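Local structure of cellulase (Xanthomonas axonopodis pv. citri, 5HOS) at residues Leu27-Val32 and Met68-Leu73; Asn158-Ile163 and Leu189-Leu194; Asp162-Ala167 and Ala206-Ala211; Phe268-Gly273 and Gly300-Ala305. The protein probably hydrolyses internal beta-1,4-glucosidic bonds of cellulose and related glucans, as an endoglucanase of glycosyl hydrolase family 5. One frame throughout, in Å; residues are numbered along the deposited sequence.

Contact 1. Residues Leu27-Val32 and Met68-Leu73; sequences LKYAGV and MNTVRL. With SO4 (sulfate ion), chain B.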
loop_
_atom_site.group_PDB
_atom_site.type_symbol
_atom_site.label_atom_id
_atom_site.label_comp_id
_atom_site.label_asym_id
_atom_site.label_seq_id
_atom_site.Cartn_x
_atom_site.Cartn_y
_atom_site.Cartn_z
ATOM N N LEU A 27 10.087 10.397 -9.312
ATOM C CA LEU A 27 9.673 9.772 -8.007
ATOM C C LEU A 27 9.272 10.868 -7.037
ATOM O O LEU A 27 10.081 11.751 -6.748
ATOM C CB LEU A 27 10.801 8.953 -7.378
ATOM C CG LEU A 27 10.943 7.469 -7.733
ATOM C CD1 LEU A 27 12.313 6.963 -7.318
ATOM C CD2 LEU A 27 9.862 6.652 -7.048
ATOM N N LYS A 28 8.034 10.807 -6.554
ATOM C CA LYS A 28 7.463 11.826 -5.670
ATOM C C LYS A 28 7.336 11.355 -4.220
ATOM O O LYS A 28 7.493 12.156 -3.297
ATOM C CB LYS A 28 6.088 12.245 -6.210
ATOM C CG LYS A 28 5.361 13.295 -5.385
ATOM C CD LYS A 28 4.169 13.852 -6.144
ATOM C CE LYS A 28 3.416 14.887 -5.327
ATOM N NZ LYS A 28 2.287 15.462 -6.105
ATOM N N TYR A 29 7.042 10.074 -4.014
ATOM C CA TYR A 29 6.707 9.563 -2.682
ATOM C C TYR A 29 7.708 8.514 -2.212
ATOM O O TYR A 29 8.036 7.589 -2.954
ATOM C CB TYR A 29 5.305 8.962 -2.696
ATOM C CG TYR A 29 4.210 9.908 -3.158
ATOM C CD1 TYR A 29 3.651 10.828 -2.289
ATOM C CD2 TYR A 29 3.721 9.862 -4.464
ATOM C CE1 TYR A 29 2.652 11.693 -2.701
ATOM C CE2 TYR A 29 2.715 10.717 -4.888
ATOM C CZ TYR A 29 2.189 11.631 -3.998
ATOM O OH TYR A 29 1.187 12.475 -4.381
ATOM N N ALA A 30 8.185 8.664 -0.976
ATOM C CA ALA A 30 9.073 7.690 -0.346
ATOM C C ALA A 30 8.650 7.555 1.099
ATOM O O ALA A 30 8.607 8.544 1.832
ATOM C CB ALA A 30 10.508 8.150 -0.413
ATOM N N GLY A 31 8.345 6.341 1.524
ATOM C CA GLY A 31 7.854 6.183 2.866
ATOM C C GLY A 31 7.805 4.787 3.409
ATOM O O GLY A 31 8.565 3.905 2.990
ATOM N N VAL A 32 6.893 4.605 4.352
ATOM C CA VAL A 32 6.872 3.428 5.187
ATOM C C VAL A 32 5.437 3.054 5.551
ATOM O O VAL A 32 4.580 3.923 5.730
ATOM C CB VAL A 32 7.722 3.669 6.454
ATOM C CG1 VAL A 32 7.104 4.741 7.348
ATOM C CG2 VAL A 32 7.951 2.373 7.216
ATOM N N MET A 68 11.582 10.656 4.799
ATOM C CA MET A 68 10.408 10.043 4.175
ATOM C C MET A 68 9.289 11.057 4.176
ATOM O O MET A 68 9.163 11.839 5.119
ATOM C CB MET A 68 9.977 8.792 4.939
ATOM C CG MET A 68 10.879 7.624 4.650
ATOM S SD MET A 68 10.612 6.255 5.765
ATOM C CE MET A 68 11.738 5.058 5.041
ATOM N N ASN A 69 8.484 11.052 3.119
ATOM C CA ASN A 69 7.322 11.932 3.046
ATOM C C ASN A 69 5.972 11.218 3.006
ATOM O O ASN A 69 4.957 11.868 2.817
ATOM C CB ASN A 69 7.450 12.897 1.859
ATOM C CG ASN A 69 7.287 12.208 0.511
ATOM O OD1 ASN A 69 7.250 10.987 0.424
ATOM N ND2 ASN A 69 7.187 12.998 -0.547
ATOM N N THR A 70 5.949 9.899 3.191
ATOM C CA THR A 70 4.717 9.119 3.022
ATOM C C THR A 70 4.583 8.042 4.093
ATOM O O THR A 70 5.550 7.382 4.438
ATOM C CB THR A 70 4.676 8.478 1.618
ATOM O OG1 THR A 70 4.781 9.511 0.625
ATOM C CG2 THR A 70 3.385 7.702 1.382
ATOM N N VAL A 71 3.371 7.906 4.623
ATOM C CA VAL A 71 2.979 6.795 5.478
ATOM C C VAL A 71 1.877 6.045 4.750
ATOM O O VAL A 71 0.894 6.648 4.321
ATOM C CB VAL A 71 2.467 7.296 6.850
ATOM C CG1 VAL A 71 1.671 6.225 7.589
ATOM C CG2 VAL A 71 3.647 7.779 7.684
ATOM N N ARG A 72 2.043 4.736 4.596
ATOM C CA ARG A 72 0.931 3.893 4.185
ATOM C C ARG A 72 0.315 3.378 5.464
ATOM O O ARG A 72 1.017 2.802 6.318
ATOM C CB ARG A 72 1.365 2.758 3.256
ATOM C CG ARG A 72 0.232 1.862 2.760
ATOM C CD ARG A 72 0.692 1.082 1.543
ATOM N NE ARG A 72 -0.266 0.139 0.970
ATOM C CZ ARG A 72 -0.370 -1.162 1.271
ATOM N NH1 ARG A 72 0.385 -1.731 2.215
ATOM N NH2 ARG A 72 -1.248 -1.912 0.612
ATOM N N LEU A 73 -0.986 3.608 5.601
ATOM C CA LEU A 73 -1.715 3.277 6.818
ATOM C C LEU A 73 -2.763 2.194 6.557
ATOM O O LEU A 73 -3.858 2.491 6.077
ATOM C CB LEU A 73 -2.373 4.542 7.365
ATOM C CG LEU A 73 -3.086 4.417 8.707
ATOM C CD1 LEU A 73 -2.067 4.318 9.830
ATOM C CD2 LEU A 73 -4.030 5.593 8.909
HETATM S S SO4 B . 0.683 12.635 -8.234
HETATM O O1 SO4 B . -0.512 12.243 -9.024
HETATM O O2 SO4 B . 1.142 13.970 -8.683
HETATM O O3 SO4 B . 0.337 12.687 -6.804
HETATM O O4 SO4 B . 1.774 11.670 -8.473
#

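Contact 2. Residues Asn158-Ile163 and Leu189-Leu194; sequences NEPYDI and LVPGAL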
loop_
_atom_site.group_PDB
_atom_site.type_symbol
_atom_site.label_atom_id
_atom_site.label_comp_id
_atom_site.label_asym_id
_atom_site.label_seq_id
_atom_site.Cartn_x
_atom_site.Cartn_y
_atom_site.Cartn_z
ATOM N N ASN A 158 -5.812 -3.747 -0.388
ATOM C CA ASN A 158 -4.589 -4.517 -0.257
ATOM C C ASN A 158 -4.741 -5.925 -0.840
ATOM O O ASN A 158 -5.621 -6.667 -0.414
ATOM C CB ASN A 158 -4.196 -4.676 1.202
ATOM C CG ASN A 158 -2.829 -5.282 1.356
ATOM O OD1 ASN A 158 -1.847 -4.703 0.915
ATOM N ND2 ASN A 158 -2.750 -6.450 1.992
ATOM N N GLU A 159 -3.867 -6.274 -1.779
ATOM C CA GLU A 159 -3.678 -7.650 -2.260
ATOM C C GLU A 159 -4.951 -8.482 -2.500
ATOM O O GLU A 159 -5.157 -9.504 -1.838
ATOM C CB GLU A 159 -2.719 -8.396 -1.313
ATOM C CG GLU A 159 -1.337 -7.745 -1.246
ATOM C CD GLU A 159 -0.271 -8.585 -0.557
ATOM O OE1 GLU A 159 -0.571 -9.702 -0.100
ATOM O OE2 GLU A 159 0.891 -8.113 -0.472
ATOM N N PRO A 160 -5.800 -8.062 -3.459
ATOM C CA PRO A 160 -6.827 -8.995 -3.955
ATOM C C PRO A 160 -6.163 -10.296 -4.395
ATOM O O PRO A 160 -5.096 -10.234 -5.008
ATOM C CB PRO A 160 -7.421 -8.272 -5.172
ATOM C CG PRO A 160 -6.967 -6.857 -5.082
ATOM C CD PRO A 160 -5.681 -6.862 -4.310
ATOM N N TYR A 161 -6.724 -11.457 -4.060
ATOM C CA TYR A 161 -6.056 -12.725 -4.450
ATOM C C TYR A 161 -6.886 -13.929 -4.879
ATOM O O TYR A 161 -6.372 -14.760 -5.630
ATOM C CB TYR A 161 -5.068 -13.177 -3.380
ATOM C CG TYR A 161 -5.689 -13.784 -2.149
ATOM C CD1 TYR A 161 -6.058 -12.986 -1.071
ATOM C CD2 TYR A 161 -5.878 -15.160 -2.046
ATOM C CE1 TYR A 161 -6.613 -13.551 0.069
ATOM C CE2 TYR A 161 -6.437 -15.733 -0.916
ATOM C CZ TYR A 161 -6.789 -14.919 0.140
ATOM O OH TYR A 161 -7.346 -15.463 1.259
ATOM N N ASP A 162 -8.111 -14.073 -4.383
ATOM C CA ASP A 162 -8.980 -15.170 -4.844
ATOM C C ASP A 162 -10.171 -14.628 -5.640
ATOM O O ASP A 162 -11.270 -15.159 -5.620
ATOM C CB ASP A 162 -9.363 -16.142 -3.704
ATOM C CG ASP A 162 -10.139 -15.491 -2.584
ATOM O OD1 ASP A 162 -10.637 -14.352 -2.739
ATOM O OD2 ASP A 162 -10.263 -16.147 -1.526
ATOM N N ILE A 163 -9.895 -13.564 -6.371
ATOM C CA ILE A 163 -10.796 -13.009 -7.352
ATOM C C ILE A 163 -9.897 -12.940 -8.557
ATOM O O ILE A 163 -8.744 -12.522 -8.445
ATOM C CB ILE A 163 -11.359 -11.619 -6.945
ATOM C CG1 ILE A 163 -12.103 -10.975 -8.121
ATOM C CG2 ILE A 163 -10.271 -10.676 -6.436
ATOM C CD1 ILE A 163 -13.019 -9.843 -7.717
ATOM N N LEU A 189 -4.370 4.678 -5.783
ATOM C CA LEU A 189 -3.490 3.551 -6.042
ATOM C C LEU A 189 -4.344 2.309 -6.315
ATOM O O LEU A 189 -5.168 1.908 -5.473
ATOM C CB LEU A 189 -2.541 3.321 -4.866
ATOM C CG LEU A 189 -1.647 4.495 -4.452
ATOM C CD1 LEU A 189 -0.737 4.073 -3.314
ATOM C CD2 LEU A 189 -0.832 5.048 -5.605
ATOM N N VAL A 190 -4.138 1.723 -7.496
ATOM C CA VAL A 190 -4.984 0.643 -8.036
ATOM C C VAL A 190 -4.148 -0.633 -8.122
ATOM O O VAL A 190 -3.189 -0.695 -8.897
ATOM C CB VAL A 190 -5.483 0.981 -9.459
ATOM C CG1 VAL A 190 -6.501 -0.054 -9.930
ATOM C CG2 VAL A 190 -6.094 2.373 -9.496
ATOM N N PRO A 191 -4.476 -1.653 -7.318
ATOM C CA PRO A 191 -3.726 -2.899 -7.386
ATOM C C PRO A 191 -4.289 -3.829 -8.463
ATOM O O PRO A 191 -5.429 -3.661 -8.886
ATOM C CB PRO A 191 -3.981 -3.506 -6.017
ATOM C CG PRO A 191 -5.395 -3.104 -5.730
ATOM C CD PRO A 191 -5.619 -1.766 -6.397
ATOM N N GLY A 192 -3.490 -4.803 -8.890
ATOM C CA GLY A 192 -4.002 -5.958 -9.621
ATOM C C GLY A 192 -4.446 -7.018 -8.625
ATOM O O GLY A 192 -4.470 -6.760 -7.420
ATOM N N ALA A 193 -4.832 -8.191 -9.123
ATOM C CA ALA A 193 -5.100 -9.341 -8.249
ATOM C C ALA A 193 -3.846 -10.228 -8.098
ATOM O O ALA A 193 -2.725 -9.746 -8.304
ATOM C CB ALA A 193 -6.312 -10.110 -8.745
ATOM N N LEU A 194 -4.002 -11.485 -7.688
ATOM C CA LEU A 194 -2.853 -12.370 -7.415
ATOM C C LEU A 194 -1.813 -11.695 -6.526
ATOM O O LEU A 194 -0.617 -11.684 -6.844
ATOM C CB LEU A 194 -2.205 -12.884 -8.723
ATOM C CG LEU A 194 -2.814 -14.112 -9.392
ATOM C CD1 LEU A 194 -2.000 -14.446 -10.642
ATOM C CD2 LEU A 194 -2.869 -15.312 -8.452
HETATM O O HOH W 1 -6.242 -13.298 -7.973
#

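Contact 3. Residues Asp162-Ala167 and Ala206-Ala211; sequences DIDPQA and AGQSNA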
loop_
_atom_site.group_PDB
_atom_site.type_symbol
_atom_site.label_atom_id
_atom_site.label_comp_id
_atom_site.label_asym_id
_atom_site.label_seq_id
_atom_site.Cartn_x
_atom_site.Cartn_y
_atom_site.Cartn_z
ATOM N N ASP A 162 -8.111 -14.073 -4.383
ATOM C CA ASP A 162 -8.980 -15.170 -4.844
ATOM C C ASP A 162 -10.171 -14.628 -5.640
ATOM O O ASP A 162 -11.270 -15.159 -5.620
ATOM C CB ASP A 162 -9.363 -16.142 -3.704
ATOM C CG ASP A 162 -10.139 -15.491 -2.584
ATOM O OD1 ASP A 162 -10.637 -14.352 -2.739
ATOM O OD2 ASP A 162 -10.263 -16.147 -1.526
ATOM N N ILE A 163 -9.895 -13.564 -6.371
ATOM C CA ILE A 163 -10.796 -13.009 -7.352
ATOM C C ILE A 163 -9.897 -12.940 -8.557
ATOM O O ILE A 163 -8.744 -12.522 -8.445
ATOM C CB ILE A 163 -11.359 -11.619 -6.945
ATOM C CG1 ILE A 163 -12.103 -10.975 -8.121
ATOM C CG2 ILE A 163 -10.271 -10.676 -6.436
ATOM C CD1 ILE A 163 -13.019 -9.843 -7.717
ATOM N N ASP A 164 -10.381 -13.391 -9.700
ATOM C CA ASP A 164 -9.515 -13.435 -10.853
ATOM C C ASP A 164 -9.282 -12.009 -11.359
ATOM O O ASP A 164 -10.121 -11.120 -11.132
ATOM C CB ASP A 164 -10.056 -14.350 -11.945
ATOM C CG ASP A 164 -11.045 -13.669 -12.832
ATOM O OD1 ASP A 164 -10.630 -13.021 -13.821
ATOM O OD2 ASP A 164 -12.239 -13.790 -12.535
ATOM N N PRO A 165 -8.136 -11.794 -12.029
ATOM C CA PRO A 165 -7.728 -10.452 -12.438
ATOM C C PRO A 165 -8.760 -9.646 -13.227
ATOM O O PRO A 165 -8.859 -8.447 -13.014
ATOM C CB PRO A 165 -6.464 -10.721 -13.263
ATOM C CG PRO A 165 -5.873 -11.919 -12.604
ATOM C CD PRO A 165 -7.072 -12.777 -12.341
ATOM N N GLN A 166 -9.521 -10.290 -14.116
ATOM C CA GLN A 166 -10.516 -9.553 -14.915
ATOM C C GLN A 166 -11.711 -9.088 -14.058
ATOM O O GLN A 166 -12.188 -7.957 -14.207
ATOM C CB GLN A 166 -10.987 -10.389 -16.118
ATOM C CG GLN A 166 -11.535 -9.549 -17.265
ATOM C CD GLN A 166 -10.501 -8.593 -17.882
ATOM O OE1 GLN A 166 -9.468 -9.018 -18.433
ATOM N NE2 GLN A 166 -10.776 -7.299 -17.795
ATOM N N ALA A 167 -12.182 -9.952 -13.159
ATOM C CA ALA A 167 -13.274 -9.597 -12.249
ATOM C C ALA A 167 -12.826 -8.514 -11.283
ATOM O O ALA A 167 -13.603 -7.611 -10.960
ATOM C CB ALA A 167 -13.753 -10.809 -11.469
ATOM N N ALA A 206 -6.874 -19.170 -14.748
ATOM C CA ALA A 206 -7.717 -19.586 -15.875
ATOM C C ALA A 206 -7.471 -18.693 -17.099
ATOM O O ALA A 206 -8.413 -18.181 -17.731
ATOM C CB ALA A 206 -9.180 -19.567 -15.473
ATOM N N GLY A 207 -6.189 -18.479 -17.391
ATOM C CA GLY A 207 -5.764 -17.642 -18.518
ATOM C C GLY A 207 -5.736 -16.134 -18.313
ATOM O O GLY A 207 -5.130 -15.427 -19.122
ATOM N N GLN A 208 -6.365 -15.637 -17.247
ATOM C CA GLN A 208 -6.496 -14.197 -17.002
ATOM C C GLN A 208 -5.335 -13.678 -16.157
ATOM O O GLN A 208 -4.928 -14.322 -15.182
ATOM C CB GLN A 208 -7.822 -13.904 -16.291
ATOM C CG GLN A 208 -9.037 -14.530 -16.957
ATOM C CD GLN A 208 -9.115 -14.241 -18.442
ATOM O OE1 GLN A 208 -9.133 -13.086 -18.853
ATOM N NE2 GLN A 208 -9.153 -15.288 -19.257
ATOM N N SER A 209 -4.815 -12.516 -16.533
ATOM C CA SER A 209 -3.649 -11.924 -15.875
ATOM C C SER A 209 -3.858 -10.457 -15.588
ATOM O O SER A 209 -4.682 -9.795 -16.237
ATOM C CB SER A 209 -2.411 -12.063 -16.756
ATOM O OG SER A 209 -2.544 -11.296 -17.950
ATOM N N ASN A 210 -3.076 -9.937 -14.642
ATOM C CA ASN A 210 -3.030 -8.493 -14.429
ATOM C C ASN A 210 -2.569 -7.740 -15.665
ATOM O O ASN A 210 -3.105 -6.675 -15.959
ATOM C CB ASN A 210 -2.168 -8.138 -13.224
ATOM C CG ASN A 210 -2.802 -8.574 -11.920
ATOM O OD1 ASN A 210 -4.023 -8.627 -11.809
ATOM N ND2 ASN A 210 -1.979 -8.897 -10.934
ATOM N N ALA A 211 -1.617 -8.312 -16.406
ATOM C CA ALA A 211 -1.106 -7.678 -17.627
ATOM C C ALA A 211 -2.202 -7.346 -18.642
ATOM O O ALA A 211 -2.125 -6.320 -19.334
ATOM C CB ALA A 211 -0.031 -8.547 -18.269
HETATM O O HOH W 2 -7.135 -11.253 -18.036
#

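Contact 4. Residues Phe268-Gly273 and Gly300-Ala305; sequences FLAEFG and GWSWWA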
loop_
_atom_site.group_PDB
_atom_site.type_symbol
_atom_site.label_atom_id
_atom_site.label_comp_id
_atom_site.label_asym_id
_atom_site.label_seq_id
_atom_site.Cartn_x
_atom_site.Cartn_y
_atom_site.Cartn_z
ATOM N N PHE A 268 3.452 2.338 -8.214
ATOM C CA PHE A 268 3.760 2.622 -6.804
ATOM C C PHE A 268 4.064 1.291 -6.136
ATOM O O PHE A 268 3.192 0.410 -6.089
ATOM C CB PHE A 268 2.581 3.308 -6.107
ATOM C CG PHE A 268 2.952 4.028 -4.824
ATOM C CD1 PHE A 268 3.343 3.329 -3.692
ATOM C CD2 PHE A 268 2.862 5.410 -4.741
ATOM C CE1 PHE A 268 3.665 4.000 -2.516
ATOM C CE2 PHE A 268 3.185 6.086 -3.572
ATOM C CZ PHE A 268 3.593 5.380 -2.460
ATOM N N LEU A 269 5.283 1.146 -5.619
ATOM C CA LEU A 269 5.684 -0.076 -4.937
ATOM C C LEU A 269 5.283 0.057 -3.459
ATOM O O LEU A 269 6.078 0.459 -2.617
ATOM C CB LEU A 269 7.183 -0.343 -5.124
ATOM C CG LEU A 269 7.663 -1.755 -4.771
ATOM C CD1 LEU A 269 7.101 -2.794 -5.732
ATOM C CD2 LEU A 269 9.189 -1.809 -4.771
ATOM N N ALA A 270 4.022 -0.257 -3.169
ATOM C CA ALA A 270 3.421 0.063 -1.870
ATOM C C ALA A 270 3.856 -0.865 -0.734
ATOM O O ALA A 270 3.656 -0.531 0.434
ATOM C CB ALA A 270 1.906 0.089 -1.963
ATOM N N GLU A 271 4.390 -2.037 -1.078
ATOM C CA GLU A 271 5.033 -2.904 -0.097
ATOM C C GLU A 271 6.273 -3.506 -0.715
ATOM O O GLU A 271 6.229 -4.015 -1.843
ATOM C CB GLU A 271 4.132 -4.060 0.347
ATOM C CG GLU A 271 2.908 -3.659 1.148
ATOM C CD GLU A 271 2.205 -4.832 1.808
ATOM O OE1 GLU A 271 2.800 -5.937 1.870
ATOM O OE2 GLU A 271 1.049 -4.645 2.273
ATOM N N PHE A 272 7.363 -3.436 0.045
ATOM C CA PHE A 272 8.587 -4.191 -0.218
ATOM C C PHE A 272 9.383 -4.195 1.071
ATOM O O PHE A 272 9.217 -3.303 1.913
ATOM C CB PHE A 272 9.414 -3.570 -1.349
ATOM C CG PHE A 272 9.976 -2.216 -1.019
ATOM C CD1 PHE A 272 9.144 -1.096 -0.943
ATOM C CD2 PHE A 272 11.332 -2.055 -0.768
ATOM C CE1 PHE A 272 9.656 0.148 -0.623
ATOM C CE2 PHE A 272 11.846 -0.809 -0.463
ATOM C CZ PHE A 272 11.012 0.294 -0.386
ATOM N N GLY A 273 10.238 -5.196 1.224
ATOM C CA GLY A 273 11.056 -5.317 2.418
ATOM C C GLY A 273 12.185 -6.289 2.198
ATOM O O GLY A 273 12.117 -7.136 1.314
ATOM N N GLY A 300 6.455 6.204 -6.767
ATOM C CA GLY A 300 6.663 6.128 -5.338
ATOM C C GLY A 300 6.864 4.735 -4.802
ATOM O O GLY A 300 6.660 3.739 -5.504
ATOM N N TRP A 301 7.295 4.680 -3.550
ATOM C CA TRP A 301 7.422 3.415 -2.825
ATOM C C TRP A 301 7.193 3.593 -1.343
ATOM O O TRP A 301 7.318 4.696 -0.819
ATOM C CB TRP A 301 8.779 2.751 -3.079
ATOM C CG TRP A 301 10.038 3.609 -2.891
ATOM C CD1 TRP A 301 10.794 4.145 -3.886
ATOM C CD2 TRP A 301 10.706 3.947 -1.661
ATOM N NE1 TRP A 301 11.869 4.817 -3.369
ATOM C CE2 TRP A 301 11.847 4.709 -2.004
ATOM C CE3 TRP A 301 10.449 3.693 -0.306
ATOM C CZ2 TRP A 301 12.730 5.226 -1.041
ATOM C CZ3 TRP A 301 11.336 4.206 0.652
ATOM C CH2 TRP A 301 12.461 4.956 0.275
ATOM N N SER A 302 6.839 2.493 -0.676
ATOM C CA SER A 302 6.659 2.486 0.769
ATOM C C SER A 302 7.049 1.122 1.330
ATOM O O SER A 302 6.512 0.083 0.932
ATOM C CB SER A 302 5.229 2.903 1.194
ATOM O OG SER A 302 4.208 2.190 0.507
ATOM N N TRP A 303 8.042 1.159 2.215
ATOM C CA TRP A 303 8.621 -0.015 2.862
ATOM C C TRP A 303 7.634 -0.701 3.794
ATOM O O TRP A 303 6.871 -0.029 4.499
ATOM C CB TRP A 303 9.840 0.450 3.670
ATOM C CG TRP A 303 10.485 -0.560 4.551
ATOM C CD1 TRP A 303 10.146 -0.874 5.840
ATOM C CD2 TRP A 303 11.611 -1.363 4.222
ATOM N NE1 TRP A 303 10.992 -1.842 6.328
ATOM C CE2 TRP A 303 11.909 -2.152 5.358
ATOM C CE3 TRP A 303 12.410 -1.490 3.076
ATOM C CZ2 TRP A 303 12.969 -3.059 5.376
ATOM C CZ3 TRP A 303 13.463 -2.393 3.093
ATOM C CH2 TRP A 303 13.733 -3.163 4.234
ATOM N N TRP A 304 7.659 -2.033 3.805
ATOM C CA TRP A 304 6.915 -2.822 4.784
ATOM C C TRP A 304 7.954 -3.414 5.750
ATOM O O TRP A 304 8.767 -4.231 5.318
ATOM C CB TRP A 304 6.123 -3.958 4.117
ATOM C CG TRP A 304 5.315 -4.713 5.125
ATOM C CD1 TRP A 304 5.740 -5.739 5.914
ATOM C CD2 TRP A 304 3.956 -4.461 5.496
ATOM N NE1 TRP A 304 4.728 -6.151 6.747
ATOM C CE2 TRP A 304 3.622 -5.379 6.518
ATOM C CE3 TRP A 304 2.991 -3.543 5.074
ATOM C CZ2 TRP A 304 2.357 -5.417 7.107
ATOM C CZ3 TRP A 304 1.732 -3.576 5.663
ATOM C CH2 TRP A 304 1.427 -4.504 6.675
ATOM N N ALA A 305 7.965 -3.043 7.032
ATOM C CA ALA A 305 7.046 -2.080 7.673
ATOM C C ALA A 305 7.680 -1.534 8.938
ATOM O O ALA A 305 8.761 -1.950 9.326
ATOM C CB ALA A 305 5.727 -2.752 8.021
#

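Contact 1. Residues Leu27-Val32 and Met68-Leu73
With CG set between its backbone N and carbonyl carbon (chi1 71°), Asn69 folds its amide against the Lys28-Ala30 backbone. ND2 gives a hydrogen bond to Lys28 O (2.9 Å) in the carbonyl plane, while OD1 takes Ala30 N at 2.9 Å in a nearly straight bond (174°). The hydroxyl of Thr70 donates to the same OD1 from the opposite face of the amide, 2.9 Å from OG1, so three bonds fix the rotation of the group. Asn69 N binds Ala30 O (2.8 Å) just before the strand, and Thr70 N reaches that oxygen only weakly; the regular parallel pairing follows, Val32 N on Thr70 O (3.1 Å) and Arg72 N on Val32 O. Gly31 CA comes within 3.0 Å of Thr70 O. Thr70 OG1 also lies at the edge of the Tyr29 ring, and the side chain of Met68 crosses that of Val32 at about a right angle, SD 3.9 Å from CB. The phenol of Tyr29 donates to O3 of a sulfate (2.6 Å), probably from the crystallisation liquor, which Lys28, Arg223 and Arg266 also hold. Arg72 bonds to Asn33 and forms salt bridges with Glu227 and Glu271. The strands are the first and second of the barrel, joined through helix 57-65; strand 298-306 pairs with the first on its other side, and helix 330-341 covers Ala30.

Contact 2. Residues Asn158-Ile163 and Leu189-Leu194
Pro160 lays its ring over the carbonyl of Gly192, with CD 3.3 Å and CG 3.4 Å from Gly192 O, and meets the ring of Pro191 at about a right angle, Pro160 CD to Pro191 CG 4.0 Å. The contact lies where the fourth and fifth strands of the (beta/alpha)8 barrel give way to loops. Asn158-Glu159-Pro160 matches the Asn-Glu-Pro motif that in glycosyl hydrolase family 5 carries the acid/base glutamate, a role consistent with the place of Glu159. Segments 158-163 and 189-194 are joined by apolar contact and by a water; the direct backbone bond comes one residue later, between Pro160 and Trp195. Ala193 packs its CB against Pro160 CB at 4.2 Å and touches Ile163 O at 3.4 Å, while its CA offers a C-H to Pro160 O. Tyr161, with CG between the backbone N and the carbonyl carbon (chi1 76°), carries its ring away from the 189-194 segment to stack on Trp195. Trp168 of helix 165-181 packs on Pro160, Ile163 and Ala193, and its NE1 binds Pro191 O. Gly192 O is buried here with no polar partner in the model. The water instead serves the outer end: it accepts from Leu194 N (2.9 Å), donates to Ile163 O (2.7 Å) and reaches Tyr161 O more weakly.

Contact 3. Residues Asp162-Ala167 and Ala206-Ala211
The side chains of Asp164 and Gln208 run side by side, their carboxylate and amide planes turned 88° apart. Asp164 OD1 touches the aliphatic part of Gln208, 3.8 Å from CG, and is met from above the carboxylate plane by Gln166 N at 3.0 Å. That is an N-cap bond of helix 165-181; Asp164 CG, set between its backbone N and carbonyl carbon (chi1 84°), turns the carboxylate back to the helix start. The side chains of Gln166 and Gln208 cross, amide planes 64° apart, and a water lies near both OE1 atoms, 2.8 Å from that of Gln208, and accepts from Ser209 N (3.0 Å). Gln208, bent at chi2, turns its NE2 back toward Ala206 O in a weak bond. Beside these polar groups Pro165, the first helical residue, presses its ring on the other segment: CB is 3.5 Å from Ser209 C and 3.5 Å from Asn210 OD1, and CG is 3.6 Å from Gln208 O. Asn210 OD1 has its stronger partner in Ala193 N, beyond the fifth strand. Two helix starts thus pack together, and both have N-cap residues, Ser209 OG bonding Val212 N and Asp164 OD1 bonding Gln166 N. Pro165 and Gln166 also touch Ala213, so the short helix 210-213, in the connection from strand 188-191 to strand 224-231, rests on the first turn of helix 165-181.

Contact 4. Residues Phe268-Gly273 and Gly300-Ala305
Ala270 O is gripped by two donors: Ser302 OG, 2.8 Å away and above the carbonyl plane, and Asn33 ND2. Ser302 OG sits between its backbone N and carbonyl carbon (chi1 50°), which aims the hydroxyl across to the neighbouring strand. Regular parallel pairing comes first, with Leu269 N on Gly300 O and Ser302 N on Leu269 O, both at 2.9 Å. Then the register slips, and Trp304 N binds Phe272 O at 2.8 Å in a nearly straight bond (178°). Gly300 CA makes a CH-pi contact over the face of the Phe268 ring, 4.1 Å from its centroid. Phe272, Trp301 and Trp303 form an aromatic cluster: Phe272 CZ touches Trp301 CE3 at 3.4 Å, while the edge of Trp303 is turned toward the face of Phe272 in an offset edge-to-face pair (84°). Gly273 CA makes a CH-pi contact over the face of Trp303, 3.9 Å from the centroid of the six-membered ring. Trp304 is sandwiched between Ala305 CB and Glu271 OE1, on opposite faces; the peptide between Trp304 and Ala305 is cis, as in related glycosidases. Glu271, held by Tyr231 through OE1 and by the salt bridge of OE2 with Arg72, occupies the position of the family's nucleophile and probably has that role. These are the seventh and eighth barrel strands, linked through helix 278-293 and flanked by strands 224-231 and 29-34.

In the fold
Contacts 1 and 4 are core pairings of neighbouring barrel strands, and their centres lie about 8 Å apart; Gly31 O to Trp303 N joins them as strand 298-306 closes against strand 29-34. Contact 2 is also buried but meets at the loop ends of strands four and five. Its Asn158 nevertheless reaches contact 1 through Arg72 NH2, and its Glu159 comes close to Glu271 of contact 4, consistent with a shared active-site cleft. Contact 3, about 20 Å from the chain centre, is partly buried and shares Asp162 and Ile163 with contact 2. The chemistry follows: backbone bonds in contacts 1 and 4, with a side-chain amide bridge in contact 1 and an aromatic cluster in contact 4, proline packing beside a buried carbonyl and one water in contact 2, helix caps with water in contact 3.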